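Local coordinates for protein TAF6 (Antonospora locustae, PDB 4ATG) that probably serves as a subunit of the general transcription factor TFIID, where its HEAT-repeat C-terminal domain is thought to take part in complex formation with Taf9, at residues V62-I67 / I101-V106; T94-K99 / M109-V114; D148-A153 / K183-L188; K15-I20 / P43-H48. All blocks are in the same frame, centred on the assembly; numbering follows the deposited sequence. Where two conformers were deposited one is given.

In the fold
From the N terminus, contact 4 comes first: it closes a loop over helix 25-34 by bringing helix 7-20 against helix 42-55. Contact 1 then opens on helix 60-75, but contact 2 opens on helix 85-97 before contact 1 closes, so the two cross, and both end on helix 104-121. Contact 3 follows in series, joining helix 147-160 to helix 183-194 and closing a loop that contains helix 162-179. Neighbouring contacts touch along the array: Thr65 of contact 1 packs on Ile20 of contact 4, and Asp104 forms a salt bridge with Lys184 of contact 3. Contacts 3 and 4, on opposite sides of the chain's centre, have centres about 32 Å apart.

Contact 1: residues V62-I67 / I101-V106; sequences VLKTCI and IVDDDV
Val106, Leu63 and Lys64 carry most of the surface buried where helix 60-75 meets the start of helix 104-121, a helix-on-helix contact in the HEAT-repeat domain. Val106 uses both methyls, CG1 toward Leu63 and Ile67 and CG2 toward Lys64. Its CG1, anti to the backbone N (chi1 169°), meets Leu63 CD1 at 3.8 Å and is also touched by Ile67 CD1; CG2 lies 4.2 Å from Lys64 CG. The Leu63 side chain crosses that of Val106 at about a right angle, and the same CD1 extends to Ile101 CG1, at 3.8 Å, so one leucine methyl spans both the loop and the helix that follows it. Lys64 runs outward as an extended chain along the margin of this apolar patch. Its NZ forms a salt bridge with Glu61 of its own helix and remains 4.1 Å from Asp103 OD2, too far for a direct salt bridge. Asp103 is the N-cap of helix 104-121: its OD1 accepts from Asp105 N at 3.1 Å, the donor standing above the carboxylate plane. An alanine at Asp103 would remove both this cap and one of the water's two acceptors, and would probably leave the first turn of the helix less firmly fixed. A single water completes the polar side, accepting from Lys64 NZ at 2.8 Å and donating to Asp103 OD2 at 2.7 Å and Asp105 OD2 at 2.9 Å.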
loop_
_atom_site.group_PDB
_atom_site.type_symbol
_atom_site.label_atom_id
_atom_site.label_comp_id
_atom_site.label_asym_id
_atom_site.label_seq_id
_atom_site.Cartn_x
_atom_site.Cartn_y
_atom_site.Cartn_z
ATOM N N VAL A 62 0.052 5.002 13.098
ATOM C CA VAL A 62 -0.800 5.820 12.191
ATOM C C VAL A 62 -0.749 5.236 10.793
ATOM O O VAL A 62 -1.798 5.058 10.178
ATOM C CB VAL A 62 -0.444 7.335 12.224
ATOM C CG1 VAL A 62 -1.263 8.138 11.206
ATOM C CG2 VAL A 62 -0.641 7.910 13.629
ATOM N N LEU A 63 0.447 4.830 10.329
ATOM C CA LEU A 63 0.580 4.238 8.982
ATOM C C LEU A 63 -0.236 2.961 8.872
ATOM O O LEU A 63 -0.918 2.750 7.865
ATOM C CB LEU A 63 2.053 3.947 8.644
ATOM C CG LEU A 63 2.981 5.168 8.465
ATOM C CD1 LEU A 63 4.382 4.729 8.220
ATOM C CD2 LEU A 63 2.551 6.045 7.323
ATOM N N LYS A 64 -0.207 2.123 9.925
ATOM C CA LYS A 64 -0.998 0.884 9.934
ATOM C C LYS A 64 -2.493 1.158 9.863
ATOM O O LYS A 64 -3.204 0.448 9.145
ATOM C CB LYS A 64 -0.681 0.030 11.158
ATOM C CG LYS A 64 0.705 -0.584 11.099
ATOM C CD LYS A 64 0.945 -1.414 12.354
ATOM C CE LYS A 64 2.407 -1.750 12.522
ATOM N NZ LYS A 64 2.657 -2.366 13.846
ATOM N N THR A 65 -2.974 2.192 10.577
ATOM C CA THR A 65 -4.390 2.613 10.522
ATOM C C THR A 65 -4.751 3.076 9.116
ATOM O O THR A 65 -5.807 2.703 8.631
ATOM C CB THR A 65 -4.672 3.712 11.573
ATOM O OG1 THR A 65 -4.382 3.157 12.853
ATOM C CG2 THR A 65 -6.133 4.167 11.587
ATOM N N CYS A 66 -3.872 3.854 8.453
ATOM C CA CYS A 66 -4.115 4.353 7.079
ATOM C C CYS A 66 -4.264 3.218 6.094
ATOM O O CYS A 66 -5.193 3.217 5.293
ATOM C CB CYS A 66 -3.010 5.308 6.662
ATOM S SG CYS A 66 -3.042 6.880 7.560
ATOM N N ILE A 67 -3.377 2.223 6.192
ATOM C CA ILE A 67 -3.410 1.040 5.320
ATOM C C ILE A 67 -4.712 0.278 5.548
ATOM O O ILE A 67 -5.348 -0.156 4.588
ATOM C CB ILE A 67 -2.137 0.180 5.598
ATOM C CG1 ILE A 67 -0.865 0.940 5.138
ATOM C CG2 ILE A 67 -2.238 -1.201 4.895
ATOM C CD1 ILE A 67 0.488 0.417 5.862
ATOM N N ILE A 101 10.376 5.289 6.343
ATOM C CA ILE A 101 9.695 4.304 7.190
ATOM C C ILE A 101 10.719 3.413 7.897
ATOM O O ILE A 101 11.601 2.852 7.247
ATOM C CB ILE A 101 8.642 3.511 6.369
ATOM C CG1 ILE A 101 7.473 4.443 5.972
ATOM C CG2 ILE A 101 8.141 2.252 7.129
ATOM C CD1 ILE A 101 6.745 4.014 4.794
ATOM N N VAL A 102 10.607 3.296 9.222
ATOM C CA VAL A 102 11.550 2.507 10.014
ATOM C C VAL A 102 11.035 1.120 10.401
ATOM O O VAL A 102 11.838 0.259 10.754
ATOM C CB VAL A 102 12.181 3.279 11.213
ATOM C CG1 VAL A 102 13.072 4.422 10.732
ATOM C CG2 VAL A 102 11.123 3.790 12.186
ATOM N N ASP A 103 9.709 0.892 10.295
ATOM C CA ASP A 103 9.095 -0.366 10.686
ATOM C C ASP A 103 8.865 -1.305 9.492
ATOM O O ASP A 103 8.100 -0.966 8.596
ATOM C CB ASP A 103 7.764 -0.070 11.414
ATOM C CG ASP A 103 7.248 -1.179 12.314
ATOM O OD1 ASP A 103 7.629 -2.345 12.100
ATOM O OD2 ASP A 103 6.435 -0.882 13.211
ATOM N N ASP A 104 9.482 -2.508 9.511
ATOM C CA ASP A 104 9.310 -3.519 8.450
ATOM C C ASP A 104 7.872 -4.017 8.367
ATOM O O ASP A 104 7.428 -4.399 7.289
ATOM C CB ASP A 104 10.243 -4.722 8.670
ATOM C CG ASP A 104 11.690 -4.481 8.294
ATOM O OD1 ASP A 104 11.971 -3.468 7.605
ATOM O OD2 ASP A 104 12.531 -5.322 8.639
ATOM N N ASP A 105 7.166 -4.059 9.508
ATOM C CA ASP A 105 5.770 -4.507 9.574
ATOM C C ASP A 105 4.843 -3.593 8.759
ATOM O O ASP A 105 3.848 -4.069 8.208
ATOM C CB ASP A 105 5.292 -4.569 11.032
ATOM C CG ASP A 105 5.850 -5.741 11.814
ATOM O OD1 ASP A 105 6.381 -6.685 11.178
ATOM O OD2 ASP A 105 5.723 -5.737 13.058
ATOM N N VAL A 106 5.165 -2.300 8.684
ATOM C CA VAL A 106 4.375 -1.344 7.885
ATOM C C VAL A 106 4.528 -1.700 6.408
ATOM O O VAL A 106 3.548 -1.771 5.680
ATOM C CB VAL A 106 4.782 0.132 8.157
ATOM C CG1 VAL A 106 4.144 1.087 7.137
ATOM C CG2 VAL A 106 4.425 0.538 9.580
HETATM O O HOH W 1 5.340 -3.114 14.202
#

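Contact 2: residues T94-K99 / M109-V114; sequences TCVIGK and MSADIV
Cys95 and Val96, in the last turn of helix 85-97, press on Ser110 and Ala111 of helix 104-121, a buried contact between two successive helices of the HEAT-repeat domain. Cys95 comes first, and it touches through its beta carbon: CB lies 3.6 Å from Ser110 CB, while SG, anti to the carbonyl carbon (chi1 -65°), takes no part in the contact. The serine hydroxyl is buried among carbons, yet it has a partner, for Ser110 OG is hydrogen-bonded to Leu92 O one turn earlier on helix 85-97; since Ser110 was modelled in two conformers, this applies to one of them. Val96 follows and makes its contact through one methyl. Its CG2 sits 3.6 Å from Ser110 OG and also 3.6 Å from Ala111 N, which puts it against the backbone of the second helix. The Ala111 methyl is small enough for this approach, with CB 4.1 Å from Val96 CG2; Val114 CG2, one turn on from Ser110, is a looser neighbour. The other Val96 methyl turns toward helix 147-160, where CG1 comes within 3.3 Å of Gly152 O. Arg107 accounts for two carbonyls at this helix end, its NH1 bonding Val96 O and its NH2 bonding Gly98 O. After Ile97 the chain leaves helical geometry at Gly98, whose N still donates to Thr94 O at 2.7 Å.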
loop_
_atom_site.group_PDB
_atom_site.type_symbol
_atom_site.label_atom_id
_atom_site.label_comp_id
_atom_site.label_asym_id
_atom_site.label_seq_id
_atom_site.Cartn_x
_atom_site.Cartn_y
_atom_site.Cartn_z
ATOM N N THR A 94 4.025 3.758 -1.540
ATOM C CA THR A 94 4.883 4.669 -0.747
ATOM C C THR A 94 5.176 4.007 0.624
ATOM O O THR A 94 6.286 4.115 1.129
ATOM C CB THR A 94 4.195 6.014 -0.584
ATOM O OG1 THR A 94 4.084 6.619 -1.876
ATOM C CG2 THR A 94 4.935 6.953 0.363
ATOM N N CYS A 95 4.184 3.315 1.208
ATOM C CA CYS A 95 4.387 2.614 2.492
ATOM C C CYS A 95 5.280 1.402 2.348
ATOM O O CYS A 95 5.927 1.013 3.319
ATOM C CB CYS A 95 3.058 2.241 3.131
ATOM S SG CYS A 95 2.061 3.665 3.605
ATOM N N VAL A 96 5.314 0.798 1.151
ATOM C CA VAL A 96 6.163 -0.393 0.900
ATOM C C VAL A 96 7.628 0.049 0.728
ATOM O O VAL A 96 8.531 -0.512 1.353
ATOM C CB VAL A 96 5.697 -1.188 -0.364
ATOM C CG1 VAL A 96 6.644 -2.348 -0.684
ATOM C CG2 VAL A 96 4.261 -1.705 -0.216
ATOM N N ILE A 97 7.842 1.044 -0.142
ATOM C CA ILE A 97 9.164 1.503 -0.568
ATOM C C ILE A 97 9.722 2.793 0.073
ATOM O O ILE A 97 10.891 3.094 -0.127
ATOM C CB ILE A 97 9.224 1.536 -2.128
ATOM C CG1 ILE A 97 8.326 2.639 -2.716
ATOM C CG2 ILE A 97 8.910 0.173 -2.754
ATOM C CD1 ILE A 97 9.007 3.687 -3.354
ATOM N N GLY A 98 8.888 3.551 0.783
ATOM C CA GLY A 98 9.266 4.813 1.416
ATOM C C GLY A 98 10.576 4.762 2.180
ATOM O O GLY A 98 10.800 3.832 2.961
ATOM N N LYS A 99 11.471 5.737 1.918
ATOM C CA LYS A 99 12.800 5.760 2.546
ATOM C C LYS A 99 12.777 6.114 4.025
ATOM O O LYS A 99 13.692 5.739 4.743
ATOM C CB LYS A 99 13.789 6.673 1.770
ATOM C CG LYS A 99 13.450 8.164 1.766
ATOM C CD LYS A 99 14.435 8.956 0.917
ATOM C CE LYS A 99 14.100 10.422 0.862
ATOM N NZ LYS A 99 15.136 11.188 0.120
ATOM N N MET A 109 2.711 -4.975 5.672
ATOM C CA MET A 109 1.255 -4.813 5.773
ATOM C C MET A 109 0.725 -4.135 4.512
ATOM O O MET A 109 -0.266 -4.583 3.946
ATOM C CB MET A 109 0.882 -3.973 6.999
ATOM C CG MET A 109 -0.602 -3.804 7.160
ATOM S SD MET A 109 -0.973 -2.585 8.430
ATOM C CE MET A 109 -2.725 -2.660 8.442
ATOM N N SER A 110 1.395 -3.049 4.082
ATOM C CA SER A 110 0.989 -2.340 2.861
ATOM C C SER A 110 1.157 -3.250 1.650
ATOM O O SER A 110 0.293 -3.260 0.786
ATOM C CB SER A 110 1.800 -1.071 2.658
ATOM O OG SER A 110 1.331 -0.418 1.486
ATOM N N ALA A 111 2.272 -4.045 1.598
ATOM C CA ALA A 111 2.545 -4.972 0.485
ATOM C C ALA A 111 1.417 -6.008 0.355
ATOM O O ALA A 111 1.043 -6.367 -0.765
ATOM C CB ALA A 111 3.885 -5.684 0.699
ATOM N N ASP A 112 0.847 -6.456 1.500
ATOM C CA ASP A 112 -0.269 -7.396 1.535
ATOM C C ASP A 112 -1.506 -6.809 0.852
ATOM O O ASP A 112 -2.242 -7.534 0.166
ATOM C CB ASP A 112 -0.599 -7.767 2.969
ATOM C CG ASP A 112 0.495 -8.569 3.657
ATOM O OD1 ASP A 112 1.313 -9.204 2.940
ATOM O OD2 ASP A 112 0.526 -8.575 4.908
ATOM N N ILE A 113 -1.731 -5.496 1.028
ATOM C CA ILE A 113 -2.887 -4.834 0.394
ATOM C C ILE A 113 -2.624 -4.645 -1.072
ATOM O O ILE A 113 -3.536 -4.846 -1.886
ATOM C CB ILE A 113 -3.328 -3.530 1.137
ATOM C CG1 ILE A 113 -3.494 -3.817 2.676
ATOM C CG2 ILE A 113 -4.672 -2.988 0.532
ATOM C CD1 ILE A 113 -4.442 -4.973 3.057
ATOM N N VAL A 114 -1.388 -4.295 -1.438
ATOM C CA VAL A 114 -1.026 -4.208 -2.869
ATOM C C VAL A 114 -1.294 -5.563 -3.535
ATOM O O VAL A 114 -1.786 -5.601 -4.668
ATOM C CB VAL A 114 0.444 -3.779 -3.087
ATOM C CG1 VAL A 114 0.878 -3.937 -4.558
ATOM C CG2 VAL A 114 0.669 -2.349 -2.616
#

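Contact 3: residues D148-A153 / K183-L188; sequences DSQYGA and KKVTNL
Lys184 and Asp148 form the polar end of this contact, with NZ donating to OD1 at 2.9 Å in a salt bridge. The ammonium comes from above the carboxylate plane, 51° out of it. It has a second acidic partner, Asp104 OD2 of helix 104-121, so two carboxylates grip the one nitrogen. To get there the lysine chain passes over a face of the Tyr151 ring: CD makes a CH-pi contact 4.2 Å from the ring centroid, and NZ a cation-pi contact at 4.9 Å, 23° off the normal. Beyond the lysine, Leu188 CD2 touches Tyr151 CE1 at 3.7 Å and Val185 CG2 packs on Gln150 CB at 3.8 Å. The Gln150 amide is satisfied outside the contact, OE1 by Tyr176 OH and NE2 by Asp142 O, while Lys184 N donates to Glu147 OE2. Helices 147-160 and 183-194 lie nearly parallel here, their segment axes 17° apart and 8.8 Å at closest approach, side-by-side packing near the C-terminal end of the chain. With two carboxylates and a ring face around it, the Lys184 ammonium is probably held charged, linking three helices through one nitrogen.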
loop_
_atom_site.group_PDB
_atom_site.type_symbol
_atom_site.label_atom_id
_atom_site.label_comp_id
_atom_site.label_asym_id
_atom_site.label_seq_id
_atom_site.Cartn_x
_atom_site.Cartn_y
_atom_site.Cartn_z
ATOM N N ASP A 148 16.234 -0.947 3.410
ATOM C CA ASP A 148 14.842 -1.128 3.823
ATOM C C ASP A 148 13.865 -0.920 2.667
ATOM O O ASP A 148 12.879 -1.662 2.568
ATOM C CB ASP A 148 14.508 -0.222 5.025
ATOM C CG ASP A 148 15.138 -0.645 6.345
ATOM O OD1 ASP A 148 15.759 -1.742 6.394
ATOM O OD2 ASP A 148 14.976 0.094 7.340
ATOM N N SER A 149 14.165 0.049 1.763
ATOM C CA SER A 149 13.323 0.307 0.583
ATOM C C SER A 149 13.361 -0.882 -0.377
ATOM O O SER A 149 12.314 -1.336 -0.833
ATOM C CB SER A 149 13.770 1.574 -0.142
ATOM O OG SER A 149 13.368 2.722 0.583
ATOM N N GLN A 150 14.574 -1.392 -0.674
ATOM C CA GLN A 150 14.770 -2.532 -1.568
ATOM C C GLN A 150 14.128 -3.789 -0.990
ATOM O O GLN A 150 13.589 -4.594 -1.746
ATOM C CB GLN A 150 16.269 -2.781 -1.790
ATOM C CG GLN A 150 16.967 -1.665 -2.588
ATOM C CD GLN A 150 18.462 -1.871 -2.595
ATOM O OE1 GLN A 150 19.007 -2.702 -1.863
ATOM N NE2 GLN A 150 19.164 -1.112 -3.422
ATOM N N TYR A 151 14.181 -3.944 0.346
ATOM C CA TYR A 151 13.581 -5.078 1.062
ATOM C C TYR A 151 12.061 -5.040 0.910
ATOM O O TYR A 151 11.446 -6.076 0.661
ATOM C CB TYR A 151 13.972 -5.054 2.547
ATOM C CG TYR A 151 13.290 -6.115 3.371
ATOM C CD1 TYR A 151 13.772 -7.422 3.399
ATOM C CD2 TYR A 151 12.166 -5.817 4.135
ATOM C CE1 TYR A 151 13.139 -8.410 4.150
ATOM C CE2 TYR A 151 11.512 -6.804 4.872
ATOM C CZ TYR A 151 12.012 -8.096 4.885
ATOM O OH TYR A 151 11.411 -9.067 5.643
ATOM N N GLY A 152 11.463 -3.868 1.123
ATOM C CA GLY A 152 10.012 -3.728 0.971
ATOM C C GLY A 152 9.608 -4.087 -0.448
ATOM O O GLY A 152 8.691 -4.889 -0.656
ATOM N N ALA A 153 10.321 -3.523 -1.438
ATOM C CA ALA A 153 10.051 -3.766 -2.866
ATOM C C ALA A 153 10.143 -5.256 -3.204
ATOM O O ALA A 153 9.218 -5.786 -3.810
ATOM C CB ALA A 153 11.005 -2.967 -3.729
ATOM N N LYS A 183 22.636 -7.282 2.696
ATOM C CA LYS A 183 22.408 -8.516 3.462
ATOM C C LYS A 183 20.954 -8.850 3.787
ATOM O O LYS A 183 20.537 -9.994 3.598
ATOM C CB LYS A 183 23.291 -8.565 4.725
ATOM C CG LYS A 183 24.805 -8.548 4.453
ATOM C CD LYS A 183 25.359 -9.904 3.996
ATOM C CE LYS A 183 26.803 -9.802 3.572
ATOM N NZ LYS A 183 27.295 -11.074 2.979
ATOM N N LYS A 184 20.174 -7.859 4.243
ATOM C CA LYS A 184 18.764 -8.069 4.580
ATOM C C LYS A 184 17.958 -8.434 3.324
ATOM O O LYS A 184 16.994 -9.204 3.409
ATOM C CB LYS A 184 18.190 -6.813 5.245
ATOM C CG LYS A 184 16.868 -7.013 5.961
ATOM C CD LYS A 184 16.135 -5.688 6.050
ATOM C CE LYS A 184 15.346 -5.597 7.316
ATOM N NZ LYS A 184 14.806 -4.233 7.513
ATOM N N VAL A 185 18.361 -7.874 2.163
ATOM C CA VAL A 185 17.700 -8.126 0.876
ATOM C C VAL A 185 18.127 -9.509 0.359
ATOM O O VAL A 185 17.270 -10.300 -0.014
ATOM C CB VAL A 185 17.943 -6.987 -0.158
ATOM C CG1 VAL A 185 17.219 -7.260 -1.478
ATOM C CG2 VAL A 185 17.516 -5.632 0.410
ATOM N N THR A 186 19.436 -9.804 0.351
ATOM C CA THR A 186 19.937 -11.116 -0.102
ATOM C C THR A 186 19.395 -12.247 0.760
ATOM O O THR A 186 19.132 -13.322 0.228
ATOM C CB THR A 186 21.461 -11.153 -0.245
ATOM O OG1 THR A 186 22.051 -11.074 1.051
ATOM C CG2 THR A 186 21.985 -10.055 -1.137
ATOM N N ASN A 187 19.203 -12.009 2.084
ATOM C CA ASN A 187 18.613 -13.020 2.983
ATOM C C ASN A 187 17.192 -13.348 2.549
ATOM O O ASN A 187 16.820 -14.518 2.497
ATOM C CB ASN A 187 18.623 -12.566 4.449
ATOM C CG ASN A 187 19.954 -12.745 5.150
ATOM O OD1 ASN A 187 20.841 -13.481 4.701
ATOM N ND2 ASN A 187 20.113 -12.087 6.289
ATOM N N LEU A 188 16.407 -12.319 2.203
ATOM C CA LEU A 188 15.034 -12.507 1.729
ATOM C C LEU A 188 15.057 -13.234 0.377
ATOM O O LEU A 188 14.311 -14.183 0.169
ATOM C CB LEU A 188 14.324 -11.132 1.566
ATOM C CG LEU A 188 12.911 -11.157 0.941
ATOM C CD1 LEU A 188 11.922 -12.029 1.767
ATOM C CD2 LEU A 188 12.359 -9.735 0.782
#

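Contact 4: residues K15-I20 / P43-H48; sequences KILSMI and PYFIQH
Leu17 reaches from helix 7-20 to both Phe45 and His48 of helix 42-55. Its CG lies anti to the carbonyl carbon (chi1 -62°), which directs the branch at the opposing helix. CD1 sits over the centre of the imidazole face, a CH-pi contact 3.4 Å from the His48 ring centroid, whereas CD2 sits between the two rings, 3.4 Å from His48 CD2 and 3.9 Å from Phe45 CD1 at the edge of the phenyl ring. The closeness of both methyls to the imidazole should be read with caution, since His48 was modelled in two conformers and this describes one. In that conformer CG is anti to the backbone N (chi1 173°), so the ring extends toward Leu17 while the leucine comes from the opposite direction. The arrangement belongs to the N-terminal end of the HEAT-repeat domain, where the two segment axes cross at -28° and stay 11.7 Å apart at their closest, a separation bridged by Leu17 from one side and the Phe45 and His48 rings from the other. Phe45 fills the adjoining part: its CE1 lies 3.7 Å from Ile16 CG2. The ring also meets that of Phe13 with planes at about 45°, and Leu32 and Leu73 touch it from helices 25-34 and 60-75. An alanine in place of Leu17 would lose both methyls, and would probably leave the His48 face and the Phe45 edge without their apolar neighbour. At the imidazole edge, in the ring plane, a water lies 2.7 Å from His48 NE2 and donates weakly to Leu17 O at 3.3 Å.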
loop_
_atom_site.group_PDB
_atom_site.type_symbol
_atom_site.label_atom_id
_atom_site.label_comp_id
_atom_site.label_asym_id
_atom_site.label_seq_id
_atom_site.Cartn_x
_atom_site.Cartn_y
_atom_site.Cartn_z
ATOM N N LYS A 15 -15.417 13.644 11.473
ATOM C CA LYS A 15 -15.456 12.761 12.665
ATOM C C LYS A 15 -14.551 11.533 12.470
ATOM O O LYS A 15 -13.737 11.232 13.334
ATOM C CB LYS A 15 -16.894 12.299 12.979
ATOM C CG LYS A 15 -16.976 11.445 14.240
ATOM C CD LYS A 15 -16.622 12.322 15.447
ATOM C CE LYS A 15 -16.463 11.562 16.709
ATOM N NZ LYS A 15 -16.061 12.489 17.828
ATOM N N ILE A 16 -14.671 10.851 11.332
ATOM C CA ILE A 16 -13.847 9.672 11.036
ATOM C C ILE A 16 -12.368 10.034 11.074
ATOM O O ILE A 16 -11.564 9.305 11.663
ATOM C CB ILE A 16 -14.247 9.038 9.669
ATOM C CG1 ILE A 16 -15.693 8.443 9.728
ATOM C CG2 ILE A 16 -13.196 7.983 9.211
ATOM C CD1 ILE A 16 -15.966 7.295 10.762
ATOM N N LEU A 17 -12.005 11.118 10.402
ATOM C CA LEU A 17 -10.598 11.542 10.357
ATOM C C LEU A 17 -10.054 11.831 11.757
ATOM O O LEU A 17 -8.940 11.411 12.081
ATOM C CB LEU A 17 -10.414 12.733 9.415
ATOM C CG LEU A 17 -10.773 12.474 7.915
ATOM C CD1 LEU A 17 -10.333 13.608 7.096
ATOM C CD2 LEU A 17 -10.255 11.130 7.383
ATOM N N SER A 18 -10.876 12.437 12.612
ATOM C CA SER A 18 -10.498 12.764 13.989
ATOM C C SER A 18 -10.270 11.506 14.837
ATOM O O SER A 18 -9.618 11.596 15.884
ATOM C CB SER A 18 -11.571 13.619 14.654
ATOM O OG SER A 18 -12.653 12.807 15.092
ATOM N N MET A 19 -10.846 10.363 14.425
ATOM C CA MET A 19 -10.727 9.073 15.131
ATOM C C MET A 19 -9.437 8.305 14.777
ATOM O O MET A 19 -9.056 7.422 15.512
ATOM C CB MET A 19 -11.971 8.196 14.860
ATOM C CG MET A 19 -13.274 8.784 15.496
ATOM S SD MET A 19 -14.792 8.178 14.707
ATOM C CE MET A 19 -14.931 6.592 15.481
ATOM N N ILE A 20 -8.760 8.648 13.662
ATOM C CA ILE A 20 -7.533 7.940 13.247
ATOM C C ILE A 20 -6.485 7.941 14.352
ATOM O O ILE A 20 -5.961 6.878 14.705
ATOM C CB ILE A 20 -6.984 8.496 11.895
ATOM C CG1 ILE A 20 -7.991 8.280 10.757
ATOM C CG2 ILE A 20 -5.561 7.909 11.556
ATOM C CD1 ILE A 20 -7.621 8.989 9.401
ATOM N N PRO A 43 -13.417 9.774 -2.509
ATOM C CA PRO A 43 -12.226 10.497 -3.003
ATOM C C PRO A 43 -11.549 11.364 -1.936
ATOM O O PRO A 43 -10.329 11.513 -1.939
ATOM C CB PRO A 43 -12.791 11.374 -4.143
ATOM C CG PRO A 43 -14.246 11.436 -3.908
ATOM C CD PRO A 43 -14.600 10.100 -3.334
ATOM N N TYR A 44 -12.350 11.947 -1.029
ATOM C CA TYR A 44 -11.840 12.812 0.036
ATOM C C TYR A 44 -11.104 11.996 1.101
ATOM O O TYR A 44 -10.064 12.433 1.591
ATOM C CB TYR A 44 -12.966 13.666 0.619
ATOM C CG TYR A 44 -13.543 14.611 -0.416
ATOM C CD1 TYR A 44 -12.732 15.529 -1.080
ATOM C CD2 TYR A 44 -14.874 14.518 -0.809
ATOM C CE1 TYR A 44 -13.231 16.323 -2.106
ATOM C CE2 TYR A 44 -15.405 15.374 -1.775
ATOM C CZ TYR A 44 -14.586 16.298 -2.399
ATOM O OH TYR A 44 -15.103 17.132 -3.360
ATOM N N PHE A 45 -11.621 10.801 1.434
ATOM C CA PHE A 45 -10.932 9.931 2.398
ATOM C C PHE A 45 -9.567 9.551 1.819
ATOM O O PHE A 45 -8.563 9.650 2.511
ATOM C CB PHE A 45 -11.748 8.659 2.671
ATOM C CG PHE A 45 -12.881 8.822 3.666
ATOM C CD1 PHE A 45 -12.648 9.359 4.932
ATOM C CD2 PHE A 45 -14.139 8.314 3.391
ATOM C CE1 PHE A 45 -13.684 9.465 5.874
ATOM C CE2 PHE A 45 -15.173 8.396 4.346
ATOM C CZ PHE A 45 -14.948 9.008 5.560
ATOM N N ILE A 46 -9.532 9.148 0.547
ATOM C CA ILE A 46 -8.279 8.766 -0.109
ATOM C C ILE A 46 -7.312 9.935 -0.171
ATOM O O ILE A 46 -6.139 9.759 0.136
ATOM C CB ILE A 46 -8.519 8.113 -1.490
ATOM C CG1 ILE A 46 -9.284 6.789 -1.323
ATOM C CG2 ILE A 46 -7.178 7.892 -2.236
ATOM C CD1 ILE A 46 -9.979 6.391 -2.526
ATOM N N GLN A 47 -7.793 11.129 -0.537
ATOM C CA GLN A 47 -6.923 12.322 -0.575
ATOM C C GLN A 47 -6.352 12.620 0.826
ATOM O O GLN A 47 -5.144 12.851 0.955
ATOM C CB GLN A 47 -7.703 13.543 -1.128
ATOM C CG GLN A 47 -6.848 14.772 -1.393
ATOM C CD GLN A 47 -7.626 16.066 -1.263
ATOM O OE1 GLN A 47 -8.868 16.109 -1.299
ATOM N NE2 GLN A 47 -6.903 17.160 -1.105
ATOM N N HIS A 48 -7.197 12.607 1.893
ATOM C CA HIS A 48 -6.690 12.885 3.256
ATOM C C HIS A 48 -5.724 11.824 3.727
ATOM O O HIS A 48 -4.675 12.149 4.301
ATOM C CB HIS A 48 -7.826 13.004 4.290
ATOM C CG HIS A 48 -7.330 13.117 5.707
ATOM N ND1 HIS A 48 -6.959 14.336 6.245
ATOM C CD2 HIS A 48 -7.136 12.154 6.640
ATOM C CE1 HIS A 48 -6.580 14.083 7.490
ATOM N NE2 HIS A 48 -6.668 12.784 7.773
HETATM O O HOH W 2 -6.391 12.868 10.491
#